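Local coordinates for protein short chain alcohol dehydrogenase-related dehydrogenase (Sinorhizobium meliloti, PDB 3TPC) that probably acts as an oxidoreductase of the short-chain dehydrogenase/reductase family, working with a nicotinamide cofactor as its relatives do, at residues 8-13 with 25-30; 74-79 with 131-136. All blocks are in the same frame, centred on the assembly; numbering follows the deposited sequence.

Interaction 1: residues 8-13 with 25-30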
loop_
_atom_site.group_PDB
_atom_site.type_symbol
_atom_site.label_atom_id
_atom_site.label_comp_id
_atom_site.label_asym_id
_atom_site.label_seq_id
_atom_site.Cartn_x
_atom_site.Cartn_y
_atom_site.Cartn_z
ATOM N N ARG D 8 -21.871 -25.464 -10.118
ATOM C CA ARG D 8 -21.697 -24.039 -10.403
ATOM C C ARG D 8 -21.053 -23.840 -11.774
ATOM O O ARG D 8 -20.220 -24.659 -12.217
ATOM C CB ARG D 8 -20.903 -23.332 -9.302
ATOM C CG ARG D 8 -21.125 -23.841 -7.860
ATOM C CD ARG D 8 -22.541 -23.813 -7.375
ATOM N NE ARG D 8 -23.063 -22.465 -7.244
ATOM C CZ ARG D 8 -24.306 -22.181 -6.838
ATOM N NH1 ARG D 8 -25.163 -23.138 -6.488
ATOM N NH2 ARG D 8 -24.697 -20.919 -6.774
ATOM N N VAL D 9 -21.463 -22.780 -12.460
ATOM C CA VAL D 9 -20.982 -22.486 -13.814
ATOM C C VAL D 9 -19.988 -21.318 -13.811
ATOM O O VAL D 9 -20.341 -20.192 -13.421
ATOM C CB VAL D 9 -22.169 -22.089 -14.716
ATOM C CG1 VAL D 9 -21.685 -21.631 -16.101
ATOM C CG2 VAL D 9 -23.190 -23.257 -14.793
ATOM N N PHE D 10 -18.772 -21.595 -14.282
ATOM C CA PHE D 10 -17.700 -20.624 -14.340
ATOM C C PHE D 10 -17.273 -20.303 -15.743
ATOM O O PHE D 10 -17.210 -21.174 -16.621
ATOM C CB PHE D 10 -16.467 -21.130 -13.584
ATOM C CG PHE D 10 -16.582 -20.996 -12.116
ATOM C CD1 PHE D 10 -15.780 -20.092 -11.429
ATOM C CD2 PHE D 10 -17.519 -21.746 -11.413
ATOM C CE1 PHE D 10 -15.909 -19.938 -10.051
ATOM C CE2 PHE D 10 -17.660 -21.618 -10.064
ATOM C CZ PHE D 10 -16.873 -20.710 -9.367
ATOM N N ILE D 11 -16.952 -19.030 -15.949
ATOM C CA ILE D 11 -16.263 -18.602 -17.139
ATOM C C ILE D 11 -14.833 -18.329 -16.772
ATOM O O ILE D 11 -14.547 -17.721 -15.756
ATOM C CB ILE D 11 -16.903 -17.359 -17.727
ATOM C CG1 ILE D 11 -18.399 -17.626 -17.931
ATOM C CG2 ILE D 11 -16.165 -16.970 -19.028
ATOM C CD1 ILE D 11 -19.219 -16.461 -18.432
ATOM N N VAL D 12 -13.933 -18.815 -17.598
ATOM C CA VAL D 12 -12.552 -18.651 -17.362
ATOM C C VAL D 12 -11.998 -18.157 -18.680
ATOM O O VAL D 12 -12.375 -18.641 -19.761
ATOM C CB VAL D 12 -11.816 -19.963 -16.982
ATOM C CG1 VAL D 12 -10.364 -19.687 -16.800
ATOM C CG2 VAL D 12 -12.342 -20.611 -15.690
ATOM N N THR D 13 -11.044 -17.242 -18.543
ATOM C CA THR D 13 -10.471 -16.466 -19.608
ATOM C C THR D 13 -8.993 -16.853 -19.723
ATOM O O THR D 13 -8.380 -17.344 -18.757
ATOM C CB THR D 13 -10.775 -14.998 -19.228
ATOM O OG1 THR D 13 -11.828 -14.471 -20.056
ATOM C CG2 THR D 13 -9.593 -14.145 -19.144
ATOM N N ARG D 25 -8.931 -26.717 -15.121
ATOM C CA ARG D 25 -8.720 -28.031 -14.580
ATOM C C ARG D 25 -9.286 -28.210 -13.169
ATOM O O ARG D 25 -10.089 -29.146 -12.965
ATOM C CB ARG D 25 -7.256 -28.392 -14.609
ATOM C CG ARG D 25 -6.980 -29.559 -15.476
ATOM C CD ARG D 25 -5.528 -30.009 -15.307
ATOM N NE ARG D 25 -4.650 -29.121 -16.077
ATOM C CZ ARG D 25 -3.860 -28.174 -15.557
ATOM N NH1 ARG D 25 -3.797 -27.983 -14.230
ATOM N NH2 ARG D 25 -3.128 -27.424 -16.381
HETATM N N MSE D 26 -8.898 -27.338 -12.219
HETATM C CA MSE D 26 -9.406 -27.464 -10.837
HETATM C C MSE D 26 -10.903 -27.323 -10.726
HETATM O O MSE D 26 -11.505 -28.025 -9.945
HETATM C CB MSE D 26 -8.613 -26.673 -9.765
HETATM C CG MSE D 26 -9.120 -25.345 -9.415
HETATM SE SE MSE D 26 -10.774 -25.254 -8.437
HETATM C CE MSE D 26 -11.149 -23.457 -9.015
ATOM N N LEU D 27 -11.518 -26.506 -11.557
ATOM C CA LEU D 27 -12.967 -26.433 -11.543
ATOM C C LEU D 27 -13.609 -27.719 -12.079
ATOM O O LEU D 27 -14.550 -28.215 -11.484
ATOM C CB LEU D 27 -13.493 -25.168 -12.260
ATOM C CG LEU D 27 -13.136 -23.824 -11.574
ATOM C CD1 LEU D 27 -13.278 -22.641 -12.484
ATOM C CD2 LEU D 27 -13.935 -23.569 -10.303
ATOM N N ALA D 28 -13.077 -28.270 -13.175
ATOM C CA ALA D 28 -13.589 -29.550 -13.726
ATOM C C ALA D 28 -13.549 -30.695 -12.727
ATOM O O ALA D 28 -14.539 -31.401 -12.564
ATOM C CB ALA D 28 -12.858 -29.934 -15.014
ATOM N N GLN D 29 -12.399 -30.860 -12.069
ATOM C CA GLN D 29 -12.225 -31.764 -10.945
ATOM C C GLN D 29 -13.124 -31.502 -9.723
ATOM O O GLN D 29 -13.346 -32.415 -8.947
ATOM C CB GLN D 29 -10.772 -31.712 -10.464
ATOM C CG GLN D 29 -9.705 -32.307 -11.392
ATOM C CD GLN D 29 -8.278 -31.807 -11.037
ATOM O OE1 GLN D 29 -8.062 -31.168 -9.985
ATOM N NE2 GLN D 29 -7.314 -32.074 -11.926
ATOM N N GLU D 30 -13.598 -30.272 -9.500
ATOM C CA GLU D 30 -14.556 -30.029 -8.384
ATOM C C GLU D 30 -15.995 -30.096 -8.855
ATOM O O GLU D 30 -16.908 -29.721 -8.135
ATOM C CB GLU D 30 -14.333 -28.678 -7.684
ATOM C CG GLU D 30 -12.956 -28.481 -7.050
ATOM C CD GLU D 30 -12.743 -29.273 -5.766
ATOM O OE1 GLU D 30 -13.714 -29.519 -5.050
ATOM O OE2 GLU D 30 -11.590 -29.641 -5.460
#

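Interaction 2: residues 74-79 with 131-136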
loop_
_atom_site.group_PDB
_atom_site.type_symbol
_atom_site.label_atom_id
_atom_site.label_comp_id
_atom_site.label_asym_id
_atom_site.label_seq_id
_atom_site.Cartn_x
_atom_site.Cartn_y
_atom_site.Cartn_z
ATOM N N PHE D 74 -24.254 -17.224 -24.824
ATOM C CA PHE D 74 -24.009 -18.640 -25.013
ATOM C C PHE D 74 -24.186 -19.354 -23.701
ATOM O O PHE D 74 -25.025 -20.230 -23.593
ATOM C CB PHE D 74 -22.602 -18.874 -25.531
ATOM C CG PHE D 74 -22.169 -20.302 -25.474
ATOM C CD1 PHE D 74 -21.626 -20.834 -24.303
ATOM C CD2 PHE D 74 -22.286 -21.123 -26.597
ATOM C CE1 PHE D 74 -21.220 -22.151 -24.244
ATOM C CE2 PHE D 74 -21.871 -22.461 -26.547
ATOM C CZ PHE D 74 -21.341 -22.973 -25.366
ATOM N N ALA D 75 -23.393 -18.967 -22.710
ATOM C CA ALA D 75 -23.461 -19.572 -21.380
ATOM C C ALA D 75 -24.755 -19.275 -20.623
ATOM O O ALA D 75 -25.123 -20.033 -19.739
ATOM C CB ALA D 75 -22.234 -19.185 -20.529
ATOM N N LYS D 76 -25.452 -18.193 -20.939
ATOM C CA LYS D 76 -26.785 -18.023 -20.365
ATOM C C LYS D 76 -27.763 -19.055 -20.957
ATOM O O LYS D 76 -28.335 -19.859 -20.199
ATOM C CB LYS D 76 -27.304 -16.602 -20.504
ATOM C CG LYS D 76 -27.927 -16.088 -19.235
ATOM C CD LYS D 76 -29.436 -16.055 -19.307
ATOM C CE LYS D 76 -29.945 -14.830 -20.096
ATOM N NZ LYS D 76 -29.598 -13.524 -19.439
ATOM N N GLN D 77 -27.935 -19.063 -22.282
ATOM C CA GLN D 77 -28.742 -20.105 -22.937
ATOM C C GLN D 77 -28.294 -21.550 -22.569
ATOM O O GLN D 77 -29.101 -22.314 -22.017
ATOM C CB GLN D 77 -28.833 -19.889 -24.456
ATOM N N GLU D 78 -27.026 -21.896 -22.807
ATOM C CA GLU D 78 -26.509 -23.273 -22.570
ATOM C C GLU D 78 -26.590 -23.802 -21.135
ATOM O O GLU D 78 -27.016 -24.947 -20.937
ATOM C CB GLU D 78 -25.063 -23.457 -23.063
ATOM N N PHE D 79 -26.167 -23.017 -20.138
ATOM C CA PHE D 79 -26.111 -23.535 -18.763
ATOM C C PHE D 79 -27.112 -22.915 -17.794
ATOM O O PHE D 79 -27.360 -23.481 -16.738
ATOM C CB PHE D 79 -24.696 -23.470 -18.187
ATOM C CG PHE D 79 -23.633 -23.903 -19.145
ATOM C CD1 PHE D 79 -23.423 -25.253 -19.412
ATOM C CD2 PHE D 79 -22.841 -22.956 -19.796
ATOM C CE1 PHE D 79 -22.422 -25.661 -20.305
ATOM C CE2 PHE D 79 -21.833 -23.350 -20.690
ATOM C CZ PHE D 79 -21.628 -24.703 -20.951
HETATM N N MSE D 131 -24.761 -12.425 -13.563
HETATM C CA MSE D 131 -24.726 -12.967 -12.212
HETATM C C MSE D 131 -25.846 -12.333 -11.423
HETATM O O MSE D 131 -26.521 -13.000 -10.650
HETATM C CB MSE D 131 -23.367 -12.699 -11.533
HETATM C CG MSE D 131 -22.158 -13.362 -12.253
HETATM SE SE MSE D 131 -20.534 -12.599 -11.550
HETATM C CE MSE D 131 -19.462 -14.090 -11.881
ATOM N N SER D 132 -25.990 -11.032 -11.641
ATOM C CA SER D 132 -27.032 -10.114 -11.204
ATOM C C SER D 132 -28.459 -10.719 -11.181
ATOM O O SER D 132 -29.252 -10.486 -10.248
ATOM C CB SER D 132 -26.988 -8.981 -12.256
ATOM O OG SER D 132 -27.587 -7.765 -11.903
ATOM N N GLN D 133 -28.755 -11.478 -12.244
ATOM C CA GLN D 133 -30.097 -11.926 -12.577
ATOM C C GLN D 133 -30.385 -13.291 -11.953
ATOM O O GLN D 133 -31.472 -13.824 -12.126
ATOM C CB GLN D 133 -30.251 -12.020 -14.095
ATOM C CG GLN D 133 -30.418 -10.692 -14.827
ATOM C CD GLN D 133 -30.020 -10.795 -16.328
ATOM O OE1 GLN D 133 -29.809 -9.788 -17.000
ATOM N NE2 GLN D 133 -29.911 -12.024 -16.839
ATOM N N GLY D 134 -29.404 -13.868 -11.259
ATOM C CA GLY D 134 -29.573 -15.190 -10.604
ATOM C C GLY D 134 -30.048 -15.088 -9.162
ATOM O O GLY D 134 -30.170 -13.990 -8.635
ATOM N N GLU D 135 -30.344 -16.233 -8.543
ATOM C CA GLU D 135 -30.748 -16.321 -7.131
ATOM C C GLU D 135 -29.512 -16.271 -6.254
ATOM O O GLU D 135 -28.478 -16.869 -6.577
ATOM C CB GLU D 135 -31.348 -17.686 -6.852
ATOM C CG GLU D 135 -32.822 -17.848 -6.672
ATOM C CD GLU D 135 -33.169 -19.366 -6.476
ATOM O OE1 GLU D 135 -33.697 -19.722 -5.390
ATOM O OE2 GLU D 135 -32.887 -20.205 -7.398
ATOM N N PRO D 136 -29.624 -15.611 -5.098
ATOM C CA PRO D 136 -28.576 -15.703 -4.082
ATOM C C PRO D 136 -28.456 -17.124 -3.568
ATOM O O PRO D 136 -29.475 -17.806 -3.409
ATOM C CB PRO D 136 -29.114 -14.847 -2.958
ATOM C CG PRO D 136 -30.609 -14.803 -3.203
ATOM C CD PRO D 136 -30.765 -14.797 -4.647
#

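Interaction 1: residues 8-13 with 25-30
Leu27 packs across Phe10 and Val12, joining helix 18-29 to strand 9-12 within the first beta-alpha-beta unit of the Rossmann fold. The TGxxxGxG motif, by which this family usually holds its dinucleotide, begins at Thr13 and runs through the turn into the start of helix 18-29.

The first element is a CH-pi contact. Methyl CD2 of Leu27 stands above the Phe10 ring, 3.9 Å from its centroid and only 3° off the ring normal, so it sits over the middle of the face. The two side chains cross at about a right angle. A chi1 of -78° sets Phe10 CG anti to the carbonyl carbon, and chi2 of -112° then turns the face of the ring to Leu27.

Apolar packing completes the contact. The other branch of Leu27, CD1, drops to the root of the phenylalanine and lies 3.7 Å from Phe10 CB. A forked leucine thus covers both the ring and its stem. With an alanine in place of Phe10, CD2 of Leu27 would lose the face beneath it, and a gap is likely to open between strand and helix.

No hydrogen bond crosses between the segments. The strand's backbone is taken up in the parallel sheet, where Phe10 bonds to Thr33 and Leu35, and the helix satisfies its own backbone, as in the bond from Gln29 N to Arg25 O (3.0 Å). Buried apolar side chains suit such an interface, because they ask for no polar partner. Val34 of the next strand touches both Leu27 and Val12, while Cys236 of helix 225-237 also packs on Phe10. Two residues along the strand from Phe10, beta-branched Val12 meets Leu27 tip to tip, its CG2 3.9 Å from Leu27 CD1.

Interaction 2: residues 74-79 with 131-136
Lys76 reaches Gln133 with its NZ, which comes up to the amide at the protein surface, bringing helix 65-79 close to the turn that follows helix 106-132, two helices of the Rossmann fold. Their side chains cross at about a right angle. The lysine leaves its helix toward the other segment and bends at chi2, chi3 and chi4, so that NZ arrives beside the glutamine amide. Gln133 has CG anti to its carbonyl carbon (chi1 -76°) and runs on extended from there, presenting the amide at the end of a nearly straight arm.

The backbones stay well apart, the nearest CA pair, Lys76 and Met131, being 9.8 Å from each other; long, flexible residues are therefore what can span the distance. Each segment also has contacts of its own. Gly134 N bonds to Met131 O (3.1 Å) in the turn, and on the helix Glu78 CB lies 3.9 Å above the centre of the Phe79 ring. Round about, Phe74 and Ala75 rest on Leu35 of strand 33-38, and Ser132 packs on Leu98 of the second subunit.

Lys76 NZ stands 3.0 Å from the atom modelled as Gln133 NE2. The amide is probably turned over; reversed, it would set its oxygen toward the ammonium group and might accept a hydrogen bond, a modest polar link between two exposed chains.

From the N terminus, strand 9-12 comes first, and interaction 1 closes the short loop to helix 18-29. The chain then adds strands 33-38 and 56-59 and reaches helix 65-79, where interaction 2 opens; it closes at 131-136, at the end of helix 106-132, after strand 84-87. The two loops follow in series, neither nested nor crossing. They lie on opposite faces of the parallel sheet: interaction 1 holds helix 18-29 to strand 9-12, and interaction 2 brings together the ends of helices 65-79 and 106-132. Val9 turns to the other layer, its CG2 3.7 Å from Phe79 CB. Interaction 1 is buried packing and interaction 2 a surface contact, with centres about 15 Å apart.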